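Local coordinates for protein diol-dehydratase (Roseburia inulinivorans, PDB 5I2A) that probably acts as a glycyl radical lyase that dehydrates 1,2-propanediol without vitamin B12, at residues A[564-569]-A[652-657]; A[12-17]-A[241-246]; A[350-355]-A[411-416]. All coordinates share one frame; numbering follows the deposited sequence.

Interaction 1. Residues A[564-569]-A[652-657]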
ATOM      1  N   SER A 564       5.733 -16.870  42.633  1.00 16.93           N
ATOM      2  CA  SER A 564       4.589 -17.761  42.427  1.00 16.82           C
ATOM      3  C   SER A 564       5.028 -19.186  42.110  1.00 21.82           C
ATOM      4  O   SER A 564       4.541 -20.149  42.719  1.00 18.57           O
ATOM      5  CB  SER A 564       3.687 -17.238  41.304  1.00 15.38           C
ATOM      6  OG  SER A 564       2.964 -16.098  41.742  1.00 17.86           O
ATOM      7  N   LEU A 565       5.951 -19.317  41.164  1.00 18.02           N
ATOM      8  CA  LEU A 565       6.451 -20.627  40.784  1.00 18.20           C
ATOM      9  C   LEU A 565       7.193 -21.286  41.949  1.00 21.28           C
ATOM     10  O   LEU A 565       7.104 -22.497  42.137  1.00 21.07           O
ATOM     11  CB  LEU A 565       7.369 -20.531  39.567  1.00 18.39           C
ATOM     12  CG  LEU A 565       6.724 -20.098  38.249  1.00 18.21           C
ATOM     13  CD1 LEU A 565       7.796 -19.919  37.208  1.00 16.87           C
ATOM     14  CD2 LEU A 565       5.692 -21.122  37.779  1.00 15.99           C
ATOM     15  N   TYR A 566       7.924 -20.493  42.724  1.00 18.92           N
ATOM     16  CA  TYR A 566       8.607 -21.027  43.893  1.00 22.26           C
ATOM     17  C   TYR A 566       7.605 -21.576  44.928  1.00 21.81           C
ATOM     18  O   TYR A 566       7.781 -22.666  45.441  1.00 20.59           O
ATOM     19  CB  TYR A 566       9.504 -19.964  44.529  1.00 20.60           C
ATOM     20  CG  TYR A 566      10.344 -20.512  45.658  1.00 22.19           C
ATOM     21  CD1 TYR A 566      11.485 -21.264  45.399  1.00 20.74           C
ATOM     22  CD2 TYR A 566       9.984 -20.300  46.981  1.00 21.68           C
ATOM     23  CE1 TYR A 566      12.254 -21.778  46.429  1.00 23.67           C
ATOM     24  CE2 TYR A 566      10.747 -20.809  48.018  1.00 25.44           C
ATOM     25  CZ  TYR A 566      11.879 -21.546  47.734  1.00 26.37           C
ATOM     26  OH  TYR A 566      12.629 -22.057  48.755  1.00 34.28           O
ATOM     27  N   THR A 567       6.565 -20.809  45.230  1.00 18.19           N
ATOM     28  CA  THR A 567       5.478 -21.287  46.079  1.00 19.45           C
ATOM     29  C   THR A 567       4.954 -22.659  45.630  1.00 23.65           C
ATOM     30  O   THR A 567       4.830 -23.596  46.427  1.00 22.15           O
ATOM     31  CB  THR A 567       4.316 -20.307  46.083  1.00 19.11           C
ATOM     32  OG1 THR A 567       4.668 -19.158  46.856  1.00 18.88           O
ATOM     33  CG2 THR A 567       3.046 -20.958  46.657  1.00 18.00           C
ATOM     34  N   ILE A 568       4.673 -22.767  44.339  1.00 18.81           N
ATOM     35  CA  ILE A 568       4.095 -23.978  43.773  1.00 20.48           C
ATOM     36  C   ILE A 568       5.063 -25.142  43.875  1.00 25.33           C
ATOM     37  O   ILE A 568       4.686 -26.234  44.294  1.00 22.06           O
ATOM     38  CB  ILE A 568       3.690 -23.761  42.312  1.00 17.84           C
ATOM     39  CG1 ILE A 568       2.549 -22.739  42.251  1.00 18.49           C
ATOM     40  CG2 ILE A 568       3.273 -25.079  41.657  1.00 19.51           C
ATOM     41  CD1 ILE A 568       2.405 -22.074  40.911  1.00 19.89           C
ATOM     42  N   LYS A 569       6.318 -24.889  43.517  1.00 24.13           N
ATOM     43  CA  LYS A 569       7.349 -25.910  43.570  1.00 24.74           C
ATOM     44  C   LYS A 569       7.565 -26.422  44.997  1.00 27.23           C
ATOM     45  O   LYS A 569       7.594 -27.630  45.215  1.00 27.60           O
ATOM     46  CB  LYS A 569       8.658 -25.378  42.998  1.00 23.00           C
ATOM     47  CG  LYS A 569       9.740 -26.422  42.855  1.00 22.82           C
ATOM     48  CD  LYS A 569      11.091 -25.770  42.598  1.00 26.99           C
ATOM     49  CE  LYS A 569      12.097 -26.772  42.042  1.00 27.80           C
ATOM     50  NZ  LYS A 569      13.493 -26.314  42.229  1.00 37.63           N
ATOM     51  N   GLU A 652       5.961 -16.322  54.292  1.00 25.78           N
ATOM     52  CA  GLU A 652       7.176 -16.674  55.032  1.00 27.34           C
ATOM     53  C   GLU A 652       8.250 -17.319  54.168  1.00 24.59           C
ATOM     54  O   GLU A 652       9.380 -17.459  54.608  1.00 26.69           O
ATOM     55  CB  GLU A 652       6.842 -17.616  56.194  1.00 28.17           C
ATOM     56  CG  GLU A 652       6.228 -16.902  57.377  1.00 39.14           C
ATOM     57  CD  GLU A 652       5.569 -17.856  58.357  1.00 54.06           C
ATOM     58  OE1 GLU A 652       5.607 -19.086  58.112  1.00 50.30           O
ATOM     59  OE2 GLU A 652       4.999 -17.372  59.362  1.00 55.58           O
ATOM     60  N   LEU A 653       7.902 -17.722  52.949  1.00 24.07           N
ATOM     61  CA  LEU A 653       8.884 -18.333  52.051  1.00 23.58           C
ATOM     62  C   LEU A 653       9.996 -17.350  51.675  1.00 20.78           C
ATOM     63  O   LEU A 653       9.791 -16.139  51.679  1.00 22.03           O
ATOM     64  CB  LEU A 653       8.204 -18.856  50.788  1.00 25.30           C
ATOM     65  CG  LEU A 653       7.259 -20.053  50.930  1.00 24.42           C
ATOM     66  CD1 LEU A 653       6.429 -20.240  49.669  1.00 23.23           C
ATOM     67  CD2 LEU A 653       8.050 -21.308  51.228  1.00 19.84           C
ATOM     68  N   PRO A 654      11.191 -17.869  51.370  1.00 23.58           N
ATOM     69  CA  PRO A 654      12.201 -16.981  50.787  1.00 24.33           C
ATOM     70  C   PRO A 654      11.698 -16.391  49.463  1.00 20.58           C
ATOM     71  O   PRO A 654      10.986 -17.072  48.744  1.00 19.02           O
ATOM     72  CB  PRO A 654      13.414 -17.901  50.574  1.00 19.04           C
ATOM     73  CG  PRO A 654      12.893 -19.291  50.712  1.00 26.65           C
ATOM     74  CD  PRO A 654      11.703 -19.226  51.604  1.00 19.59           C
ATOM     75  N   LYS A 655      12.053 -15.145  49.165  1.00 19.68           N
ATOM     76  CA  LYS A 655      11.543 -14.462  47.988  1.00 16.57           C
ATOM     77  C   LYS A 655      12.663 -13.980  47.059  1.00 19.13           C
ATOM     78  O   LYS A 655      13.802 -13.785  47.480  1.00 18.18           O
ATOM     79  CB  LYS A 655      10.681 -13.267  48.397  1.00 17.91           C
ATOM     80  CG  LYS A 655       9.526 -13.582  49.326  1.00 19.11           C
ATOM     81  CD  LYS A 655       8.425 -14.351  48.619  1.00 16.48           C
ATOM     82  CE  LYS A 655       7.213 -14.525  49.533  1.00 19.27           C
ATOM     83  NZ  LYS A 655       6.111 -15.315  48.888  1.00 20.21           N
ATOM     84  N   TYR A 656      12.314 -13.790  45.791  1.00 16.91           N
ATOM     85  CA  TYR A 656      13.192 -13.158  44.811  1.00 16.57           C
ATOM     86  C   TYR A 656      13.640 -11.815  45.358  1.00 16.06           C
ATOM     87  O   TYR A 656      12.836 -11.076  45.899  1.00 18.68           O
ATOM     88  CB  TYR A 656      12.454 -13.008  43.473  1.00 17.17           C
ATOM     89  CG  TYR A 656      13.153 -12.211  42.382  1.00 15.81           C
ATOM     90  CD1 TYR A 656      14.314 -12.680  41.780  1.00 14.06           C
ATOM     91  CD2 TYR A 656      12.597 -11.029  41.898  1.00 15.86           C
ATOM     92  CE1 TYR A 656      14.926 -11.976  40.752  1.00 15.44           C
ATOM     93  CE2 TYR A 656      13.194 -10.320  40.859  1.00 13.77           C
ATOM     94  CZ  TYR A 656      14.360 -10.794  40.299  1.00 14.74           C
ATOM     95  OH  TYR A 656      14.969 -10.091  39.293  1.00 14.69           O
ATOM     96  N   GLY A 657      14.933 -11.515  45.248  1.00 15.80           N
ATOM     97  CA  GLY A 657      15.446 -10.240  45.717  1.00 13.93           C
ATOM     98  C   GLY A 657      16.226 -10.325  47.018  1.00 18.68           C
ATOM     99  O   GLY A 657      16.535  -9.305  47.645  1.00 17.80           O
TER
HETATM  100  O   HOH W   1       6.767 -17.196  47.149  1.00 20.12           O
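Tyr-566 and Thr-567, on one turn of helix 558-574, face Leu-653 and Pro-654 in the loop that follows helix 637-651. The CA atoms of Thr-567 and Leu-653 are 7.5 Å apart, and those of Tyr-566 and Lys-655 are 8.3 Å apart. No direct hydrogen bond joins the two segments.

The Tyr-566 side chain carries much of the contact. Its CG lies anti to the backbone N (chi1 -174°), which sends the ring out from the helix to the loop. The side chains of Tyr-566 and Pro-654 cross at about a right angle; Pro-654 CG and Leu-653 CD2 both approach the ring obliquely. Pro-654 CG sits 3.4 Å from Tyr-566 OH and 3.8 Å from Tyr-566 CE2. Leu-653 CD2 lies 4.2 Å from Tyr-566 CE2. With an alanine here, Pro-654 and Leu-653 are likely to lose the ring they rest on, and a gap would open between helix and loop.

The other Leu-653 branch meets Thr-567, with CD1 3.5 Å from Thr-567 OG1. That hydroxyl has polar partners as well. Thr-567 OG1 accepts from a water O at 2.9 Å and also bonds to Pro-710 O. The same water O accepts from Lys-655 NZ at 2.6 Å and so bridges helix and loop. Lys-655 NZ also bonds to Ile-650 O and Asp-711 O, which ties the amine to the end of the preceding helix and to a distant loop.

Glu-662 and Val-663 of helix 661-678 touch Tyr-566. The arrangement is a helix-to-loop packing contact, in which an interhelical connection of this largely helical region rests on a neighbouring helix through apolar side chains and one water bridge.

Interaction 2. Residues A[12-17]-A[241-246]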
ATOM      1  N   SER A  12      19.607  31.812  36.240  1.00 22.25           N
ATOM      2  CA  SER A  12      18.923  33.072  35.952  1.00 23.56           C
ATOM      3  C   SER A  12      17.543  33.160  36.607  1.00 25.10           C
ATOM      4  O   SER A  12      16.850  32.150  36.758  1.00 21.59           O
ATOM      5  CB  SER A  12      18.785  33.260  34.442  1.00 21.67           C
ATOM      6  OG  SER A  12      17.889  34.314  34.135  1.00 25.69           O
ATOM      7  N   ASP A  13      17.140  34.375  36.975  0.61 23.84           N
ATOM      8  CA  ASP A  13      15.860  34.581  37.648  0.61 22.02           C
ATOM      9  C   ASP A  13      14.691  34.385  36.683  0.61 21.52           C
ATOM     10  O   ASP A  13      13.543  34.241  37.105  0.61 20.07           O
ATOM     11  CB  ASP A  13      15.796  35.980  38.294  0.61 26.23           C
ATOM     12  CG  ASP A  13      15.826  37.115  37.273  0.61 26.07           C
ATOM     13  OD1 ASP A  13      16.568  37.022  36.271  0.61 28.46           O
ATOM     14  OD2 ASP A  13      15.101  38.110  37.478  0.61 33.39           O
ATOM     15  N   ARG A  14      14.992  34.374  35.389  1.00 20.75           N
ATOM     16  CA  ARG A  14      13.986  34.102  34.357  1.00 21.77           C
ATOM     17  C   ARG A  14      13.345  32.719  34.525  1.00 18.21           C
ATOM     18  O   ARG A  14      12.149  32.551  34.322  1.00 19.26           O
ATOM     19  CB  ARG A  14      14.627  34.201  32.964  1.00 21.45           C
ATOM     20  CG  ARG A  14      13.669  34.028  31.784  1.00 20.42           C
ATOM     21  CD  ARG A  14      14.445  33.771  30.494  1.00 16.41           C
ATOM     22  NE  ARG A  14      15.593  34.666  30.354  1.00 22.77           N
ATOM     23  CZ  ARG A  14      15.577  35.811  29.680  1.00 22.08           C
ATOM     24  NH1 ARG A  14      14.472  36.211  29.064  1.00 18.06           N
ATOM     25  NH2 ARG A  14      16.666  36.559  29.619  1.00 20.41           N
ATOM     26  N   ILE A  15      14.156  31.740  34.909  1.00 19.03           N
ATOM     27  CA  ILE A  15      13.745  30.338  34.859  1.00 20.73           C
ATOM     28  C   ILE A  15      12.502  30.038  35.698  1.00 20.23           C
ATOM     29  O   ILE A  15      11.550  29.453  35.207  1.00 21.64           O
ATOM     30  CB  ILE A  15      14.902  29.409  35.301  1.00 19.35           C
ATOM     31  CG1 ILE A  15      16.132  29.660  34.428  1.00 17.73           C
ATOM     32  CG2 ILE A  15      14.476  27.941  35.255  1.00 17.44           C
ATOM     33  CD1 ILE A  15      15.849  29.761  32.927  1.00 17.24           C
ATOM     34  N   LYS A  16      12.495  30.458  36.953  1.00 20.49           N
ATOM     35  CA  LYS A  16      11.340  30.201  37.806  1.00 17.45           C
ATOM     36  C   LYS A  16      10.068  30.843  37.256  1.00 18.86           C
ATOM     37  O   LYS A  16       8.974  30.287  37.388  1.00 19.30           O
ATOM     38  CB  LYS A  16      11.595  30.697  39.233  1.00 23.67           C
ATOM     39  CG  LYS A  16      10.403  30.487  40.157  1.00 25.58           C
ATOM     40  CD  LYS A  16      10.761  30.786  41.607  1.00 35.91           C
ATOM     41  CE  LYS A  16       9.726  30.197  42.552  1.00 37.71           C
ATOM     42  NZ  LYS A  16       8.397  30.832  42.373  1.00 37.36           N
ATOM     43  N   ARG A  17      10.202  32.006  36.629  1.00 17.35           N
ATOM     44  CA  ARG A  17       9.024  32.649  36.059  1.00 17.65           C
ATOM     45  C   ARG A  17       8.530  31.878  34.827  1.00 17.64           C
ATOM     46  O   ARG A  17       7.326  31.745  34.618  1.00 18.07           O
ATOM     47  CB  ARG A  17       9.315  34.116  35.713  1.00 19.75           C
ATOM     48  CG  ARG A  17       9.711  34.967  36.960  1.00 23.60           C
ATOM     49  CD  ARG A  17       9.640  36.468  36.672  1.00 23.28           C
ATOM     50  NE  ARG A  17      10.683  36.893  35.750  1.00 20.33           N
ATOM     51  CZ  ARG A  17      11.898  37.280  36.124  1.00 24.51           C
ATOM     52  NH1 ARG A  17      12.219  37.305  37.409  1.00 25.90           N
ATOM     53  NH2 ARG A  17      12.792  37.650  35.216  1.00 19.65           N
ATOM     54  N   ARG A 241      13.216  43.795  24.338  1.00 28.75           N
ATOM     55  CA  ARG A 241      13.175  44.144  22.929  1.00 24.50           C
ATOM     56  C   ARG A 241      14.388  43.586  22.195  1.00 25.44           C
ATOM     57  O   ARG A 241      14.247  42.986  21.135  1.00 25.42           O
ATOM     58  CB  ARG A 241      13.095  45.660  22.739  1.00 30.99           C
ATOM     59  CG  ARG A 241      13.305  46.098  21.300  1.00 29.09           C
ATOM     60  CD  ARG A 241      12.886  47.548  21.079  1.00 38.32           C
ATOM     61  NE  ARG A 241      12.837  47.865  19.653  1.00 35.96           N
ATOM     62  CZ  ARG A 241      13.900  48.196  18.922  1.00 41.96           C
ATOM     63  NH1 ARG A 241      15.100  48.270  19.485  1.00 42.21           N
ATOM     64  NH2 ARG A 241      13.764  48.455  17.624  1.00 36.43           N
ATOM     65  N   GLN A 242      15.575  43.765  22.763  1.00 25.05           N
ATOM     66  CA  GLN A 242      16.775  43.183  22.166  1.00 27.26           C
ATOM     67  C   GLN A 242      16.714  41.655  22.123  1.00 27.76           C
ATOM     68  O   GLN A 242      17.229  41.045  21.189  1.00 26.26           O
ATOM     69  CB  GLN A 242      18.034  43.612  22.922  1.00 26.36           C
ATOM     70  CG  GLN A 242      18.457  45.054  22.645  1.00 38.33           C
ATOM     71  CD  GLN A 242      18.433  45.394  21.169  1.00 35.91           C
ATOM     72  OE1 GLN A 242      19.032  44.696  20.348  1.00 35.88           O
ATOM     73  NE2 GLN A 242      17.731  46.467  20.821  1.00 36.99           N
ATOM     74  N   GLU A 243      16.112  41.044  23.141  1.00 24.53           N
ATOM     75  CA  GLU A 243      15.998  39.590  23.171  1.00 27.88           C
ATOM     76  C   GLU A 243      15.119  39.141  22.012  1.00 21.63           C
ATOM     77  O   GLU A 243      15.454  38.196  21.307  1.00 24.13           O
ATOM     78  CB  GLU A 243      15.446  39.093  24.515  1.00 20.78           C
ATOM     79  CG  GLU A 243      16.470  39.187  25.648  1.00 22.68           C
ATOM     80  CD  GLU A 243      15.902  38.804  26.995  1.00 21.53           C
ATOM     81  OE1 GLU A 243      14.687  38.566  27.082  1.00 20.89           O
ATOM     82  OE2 GLU A 243      16.677  38.727  27.973  1.00 26.71           O
ATOM     83  N   LEU A 244      14.018  39.857  21.804  1.00 23.69           N
ATOM     84  CA  LEU A 244      13.104  39.567  20.713  1.00 21.23           C
ATOM     85  C   LEU A 244      13.775  39.750  19.362  1.00 26.60           C
ATOM     86  O   LEU A 244      13.544  38.960  18.438  1.00 24.39           O
ATOM     87  CB  LEU A 244      11.859  40.445  20.811  1.00 19.97           C
ATOM     88  CG  LEU A 244      10.910  40.037  21.939  1.00 23.51           C
ATOM     89  CD1 LEU A 244       9.947  41.158  22.298  1.00 19.97           C
ATOM     90  CD2 LEU A 244      10.137  38.771  21.566  1.00 24.08           C
ATOM     91  N   LEU A 245      14.611  40.780  19.238  1.00 24.79           N
ATOM     92  CA  LEU A 245      15.305  41.014  17.973  1.00 23.23           C
ATOM     93  C   LEU A 245      16.321  39.912  17.696  1.00 22.66           C
ATOM     94  O   LEU A 245      16.536  39.546  16.544  1.00 27.22           O
ATOM     95  CB  LEU A 245      15.994  42.383  17.956  1.00 24.51           C
ATOM     96  CG  LEU A 245      15.087  43.607  17.795  1.00 26.23           C
ATOM     97  CD1 LEU A 245      15.899  44.874  18.004  1.00 28.08           C
ATOM     98  CD2 LEU A 245      14.413  43.614  16.418  1.00 22.74           C
ATOM     99  N   THR A 246      16.943  39.384  18.746  1.00 20.65           N
ATOM    100  CA  THR A 246      17.862  38.263  18.574  1.00 24.55           C
ATOM    101  C   THR A 246      17.085  37.015  18.119  1.00 21.52           C
ATOM    102  O   THR A 246      17.513  36.312  17.209  1.00 20.30           O
ATOM    103  CB  THR A 246      18.644  37.949  19.863  1.00 27.41           C
ATOM    104  OG1 THR A 246      19.510  39.047  20.177  1.00 27.27           O
ATOM    105  CG2 THR A 246      19.494  36.689  19.676  1.00 22.13           C
TER
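Arg-14 and Glu-243 alone make this contact, and it is ionic. The guanidinium takes the carboxylate end-on with two nitrogens, one to each oxygen. Arg-14 NH2 donates to Glu-243 OE2 at 2.7 Å, and Arg-14 NH1 donates to Glu-243 OE1 at 3.1 Å. Both bonds are nearly straight, at 169° and 164°. Both oxygens lie close to the guanidinium plane, at its edge. The carboxylate is turned, however, with its plane 47° from that of the guanidinium, and each donor meets its oxygen from above the carboxylate plane. The pair is therefore bidentate but twisted.

The side chains reach each other from opposite directions. The CA atoms of Arg-14 and Glu-243 are 12.6 Å apart, so length matters. Glu-243 runs extended beyond CG, while Arg-14 bends at chi3 to bring its two terminal nitrogens to the carboxylate.

Further charges surround the pair. Arg-14 NE forms a salt bridge with Glu-314, and Glu-243 OE1 forms another with Arg-240. The buried guanidinium thus offsets two carboxylates, Glu-243 and Glu-314, and would probably help keep both ionised. Arg-14 NH1 also bonds to Glu-71 O.

A capping bond holds the turn that leads into the helix. Ser-12 OG accepts from Arg-14 N at 3.2 Å. The same hydroxyl also bonds to Glu-314.

Leu-73, from a loop, touches both Arg-14 and Glu-243. The salt bridge links the N-terminal part of helix 14-22 to helix 238-253. Helix 309-323 lies against the first of these through Cys-318 and Asp-317. On the second, Met-231 and Ala-232 of helix 200-233 pack on Leu-244, and Ala-232 also on Leu-245.

Interaction 3. Residues A[350-355]-A[411-416]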
ATOM      1  N   GLY A 350      27.378  11.878  28.820  1.00 15.62           N
ATOM      2  CA  GLY A 350      28.511  11.019  29.077  1.00 14.25           C
ATOM      3  C   GLY A 350      28.558   9.774  28.207  1.00 12.76           C
ATOM      4  O   GLY A 350      27.944   9.721  27.148  1.00 15.87           O
ATOM      5  N   GLY A 351      29.295   8.771  28.669  1.00 13.69           N
ATOM      6  CA  GLY A 351      29.527   7.573  27.896  1.00 15.03           C
ATOM      7  C   GLY A 351      30.870   7.641  27.194  1.00 18.05           C
ATOM      8  O   GLY A 351      31.795   8.265  27.702  1.00 17.96           O
ATOM      9  N   GLN A 352      30.948   7.010  26.026  1.00 16.49           N
ATOM     10  CA  GLN A 352      32.170   6.903  25.232  1.00 20.21           C
ATOM     11  C   GLN A 352      32.035   7.582  23.893  1.00 19.02           C
ATOM     12  O   GLN A 352      30.936   7.709  23.352  1.00 19.10           O
ATOM     13  CB  GLN A 352      32.542   5.438  24.982  1.00 17.41           C
ATOM     14  CG  GLN A 352      32.662   4.592  26.222  1.00 17.04           C
ATOM     15  CD  GLN A 352      32.827   3.109  25.910  1.00 21.19           C
ATOM     16  OE1 GLN A 352      33.721   2.711  25.157  1.00 21.58           O
ATOM     17  NE2 GLN A 352      31.972   2.287  26.501  1.00 16.64           N
ATOM     18  N   THR A 353      33.170   8.024  23.367  1.00 18.13           N
ATOM     19  CA  THR A 353      33.268   8.456  21.987  1.00 17.54           C
ATOM     20  C   THR A 353      33.402   7.210  21.114  1.00 23.35           C
ATOM     21  O   THR A 353      33.586   6.109  21.628  1.00 21.06           O
ATOM     22  CB  THR A 353      34.476   9.367  21.775  1.00 24.21           C
ATOM     23  OG1 THR A 353      35.666   8.611  22.033  1.00 24.63           O
ATOM     24  CG2 THR A 353      34.428  10.552  22.733  1.00 19.55           C
ATOM     25  N   VAL A 354      33.325   7.378  19.801  1.00 24.48           N
ATOM     26  CA  VAL A 354      33.430   6.245  18.891  1.00 26.83           C
ATOM     27  C   VAL A 354      34.817   5.617  19.028  1.00 29.09           C
ATOM     28  O   VAL A 354      34.987   4.408  18.910  1.00 31.45           O
ATOM     29  CB  VAL A 354      33.148   6.679  17.435  1.00 34.58           C
ATOM     30  CG1 VAL A 354      33.484   5.574  16.456  1.00 28.35           C
ATOM     31  CG2 VAL A 354      31.681   7.073  17.293  1.00 39.03           C
ATOM     32  N   GLN A 355      35.784   6.465  19.340  1.00 26.98           N
ATOM     33  CA  GLN A 355      37.162   6.088  19.601  1.00 31.63           C
ATOM     34  C   GLN A 355      37.323   5.238  20.879  1.00 34.22           C
ATOM     35  O   GLN A 355      38.340   4.574  21.076  1.00 29.35           O
ATOM     36  CB  GLN A 355      37.994   7.368  19.695  1.00 36.32           C
ATOM     37  CG  GLN A 355      39.495   7.198  19.808  1.00 43.73           C
ATOM     38  CD  GLN A 355      40.243   8.531  19.729  1.00 55.42           C
ATOM     39  OE1 GLN A 355      39.639   9.590  19.553  1.00 58.72           O
ATOM     40  NE2 GLN A 355      41.569   8.474  19.823  1.00 61.06           N
ATOM     41  N   TYR A 411      22.717   3.891  33.081  1.00 12.02           N
ATOM     42  CA  TYR A 411      22.753   2.837  32.060  1.00 14.32           C
ATOM     43  C   TYR A 411      24.164   2.271  31.885  1.00 15.45           C
ATOM     44  O   TYR A 411      25.146   3.000  31.894  1.00 12.72           O
ATOM     45  CB  TYR A 411      22.216   3.363  30.721  1.00 10.66           C
ATOM     46  CG  TYR A 411      20.777   3.848  30.847  1.00 13.78           C
ATOM     47  CD1 TYR A 411      19.703   2.977  30.644  1.00 11.09           C
ATOM     48  CD2 TYR A 411      20.502   5.155  31.224  1.00 11.91           C
ATOM     49  CE1 TYR A 411      18.393   3.409  30.790  1.00 11.32           C
ATOM     50  CE2 TYR A 411      19.191   5.602  31.372  1.00 14.89           C
ATOM     51  CZ  TYR A 411      18.143   4.729  31.157  1.00 11.10           C
ATOM     52  OH  TYR A 411      16.865   5.181  31.328  1.00 14.17           O
ATOM     53  N   ASN A 412      24.238   0.959  31.712  1.00 13.41           N
ATOM     54  CA  ASN A 412      25.512   0.256  31.669  1.00 14.83           C
ATOM     55  C   ASN A 412      26.026   0.002  30.238  1.00 11.68           C
ATOM     56  O   ASN A 412      25.634  -0.971  29.588  1.00 15.13           O
ATOM     57  CB  ASN A 412      25.367  -1.060  32.443  1.00 12.58           C
ATOM     58  CG  ASN A 412      26.673  -1.834  32.556  1.00 13.79           C
ATOM     59  OD1 ASN A 412      27.734  -1.332  32.213  1.00 15.10           O
ATOM     60  ND2 ASN A 412      26.588  -3.064  33.047  1.00 14.24           N
ATOM     61  N   ASP A 413      26.901   0.882  29.767  1.00 13.44           N
ATOM     62  CA  ASP A 413      27.619   0.693  28.493  1.00 15.03           C
ATOM     63  C   ASP A 413      28.094  -0.734  28.256  1.00 15.87           C
ATOM     64  O   ASP A 413      27.948  -1.274  27.156  1.00 15.18           O
ATOM     65  CB  ASP A 413      28.852   1.601  28.421  1.00 14.86           C
ATOM     66  CG  ASP A 413      28.534   2.999  27.931  1.00 13.63           C
ATOM     67  OD1 ASP A 413      27.377   3.429  28.056  1.00 16.11           O
ATOM     68  OD2 ASP A 413      29.452   3.676  27.420  1.00 14.84           O
ATOM     69  N   GLU A 414      28.671  -1.343  29.290  1.00 15.84           N
ATOM     70  CA  GLU A 414      29.365  -2.616  29.116  1.00 16.23           C
ATOM     71  C   GLU A 414      28.429  -3.769  28.780  1.00 16.41           C
ATOM     72  O   GLU A 414      28.854  -4.783  28.236  1.00 17.45           O
ATOM     73  CB  GLU A 414      30.181  -2.956  30.361  1.00 17.86           C
ATOM     74  CG  GLU A 414      31.655  -2.595  30.206  1.00 31.23           C
ATOM     75  CD  GLU A 414      31.959  -1.210  30.724  1.00 36.73           C
ATOM     76  OE1 GLU A 414      31.265  -0.785  31.664  1.00 42.34           O
ATOM     77  OE2 GLU A 414      32.873  -0.541  30.206  1.00 31.53           O
ATOM     78  N   VAL A 415      27.153  -3.606  29.101  1.00 15.20           N
ATOM     79  CA  VAL A 415      26.131  -4.578  28.726  1.00 17.04           C
ATOM     80  C   VAL A 415      25.376  -4.136  27.476  1.00 12.90           C
ATOM     81  O   VAL A 415      25.060  -4.946  26.616  1.00 18.22           O
ATOM     82  CB  VAL A 415      25.121  -4.799  29.887  1.00 19.76           C
ATOM     83  CG1 VAL A 415      23.885  -5.544  29.413  1.00 20.91           C
ATOM     84  CG2 VAL A 415      25.800  -5.546  31.012  1.00 19.98           C
ATOM     85  N   ILE A 416      25.078  -2.846  27.384  1.00 15.35           N
ATOM     86  CA  ILE A 416      24.238  -2.347  26.303  1.00 12.18           C
ATOM     87  C   ILE A 416      24.954  -2.408  24.953  1.00 14.46           C
ATOM     88  O   ILE A 416      24.375  -2.830  23.972  1.00 12.58           O
ATOM     89  CB  ILE A 416      23.766  -0.919  26.598  1.00 14.70           C
ATOM     90  CG1 ILE A 416      22.742  -0.947  27.750  1.00 11.15           C
ATOM     91  CG2 ILE A 416      23.199  -0.249  25.342  1.00 12.09           C
ATOM     92  CD1 ILE A 416      22.337   0.421  28.256  1.00 12.86           C
TER
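Gln-352 and Asp-413 meet through one hydrogen bond. Gln-352 NE2 donates to Asp-413 OD2 at 3.0 Å, with an N-H...O angle of 151°. The acceptor uses its anti lone pair, the one away from OD1. The oxygen is tilted from the amide plane by 19°, and the amide and carboxylate planes are 36° apart. The two side chains run antiparallel past one another, so the Gln-352 chain also lies alongside the carboxylate. Gln-352 CG is 3.5 Å from Asp-413 OD2. Gly-351 CA is 3.9 Å from the same oxygen, and its backbone angles would jam a side chain against the preceding carbonyl.

Other residues complete the shell round the carboxylate. Asp-413 OD2 also takes a salt bridge from Arg-384, on strand 380-385. Asp-413 OD1 accepts from Tyr-433 OH. Both oxygens are thus occupied, which should restrict rotation of the group. Trp-386 touches both Gln-352 and Asp-413.

A second shell positions each side. Asp-413 begins helix 413-422, directly after strand 409-412. Asn-412 is the N-cap, and its OD1 accepts from Glu-414 N at 3.1 Å. Asn-412 ND2 bonds to Gly-785 O, which ties the cap to another loop. On the opposing side, Arg-289 NH2 binds the carbonyls of Gly-350 and Gln-352, and Gly-351 bonds to Ala-359 through the backbone.

The contact sits at the ends of strands 346-350 and 409-412, with strand 380-385 between them in the sheet. Parallel strands followed by helices are consistent with the ten-stranded alpha/beta barrel of glycyl radical enzymes.

A buried carboxylate in the first turn of a helix, met by an amide, an arginine and a tyrosine hydroxyl, is probably ionised, because the arginine and the helix N-terminus would both offset its negative charge.

Along the chain the three contacts come in series: interaction 2 closes first, then interaction 3, then interaction 1. All lie within the pyruvate formate lyase-like region. The centres of interactions 1 and 2 are 58 Å apart, on opposite sides of the chain's centre. Interaction 3 is about 36 Å from each, centre to centre. Interaction 1 joins helix 558-574 to the loop before helix 661-678, and interaction 2 joins helices 14-22 and 238-253; both lie further from the chain's centre than interaction 3. Interaction 3 lies at the ends of strands 346-350 and 409-412 of a mixed sheet. The contacts thus join separate regions of one large fold, with no shared helix or strand.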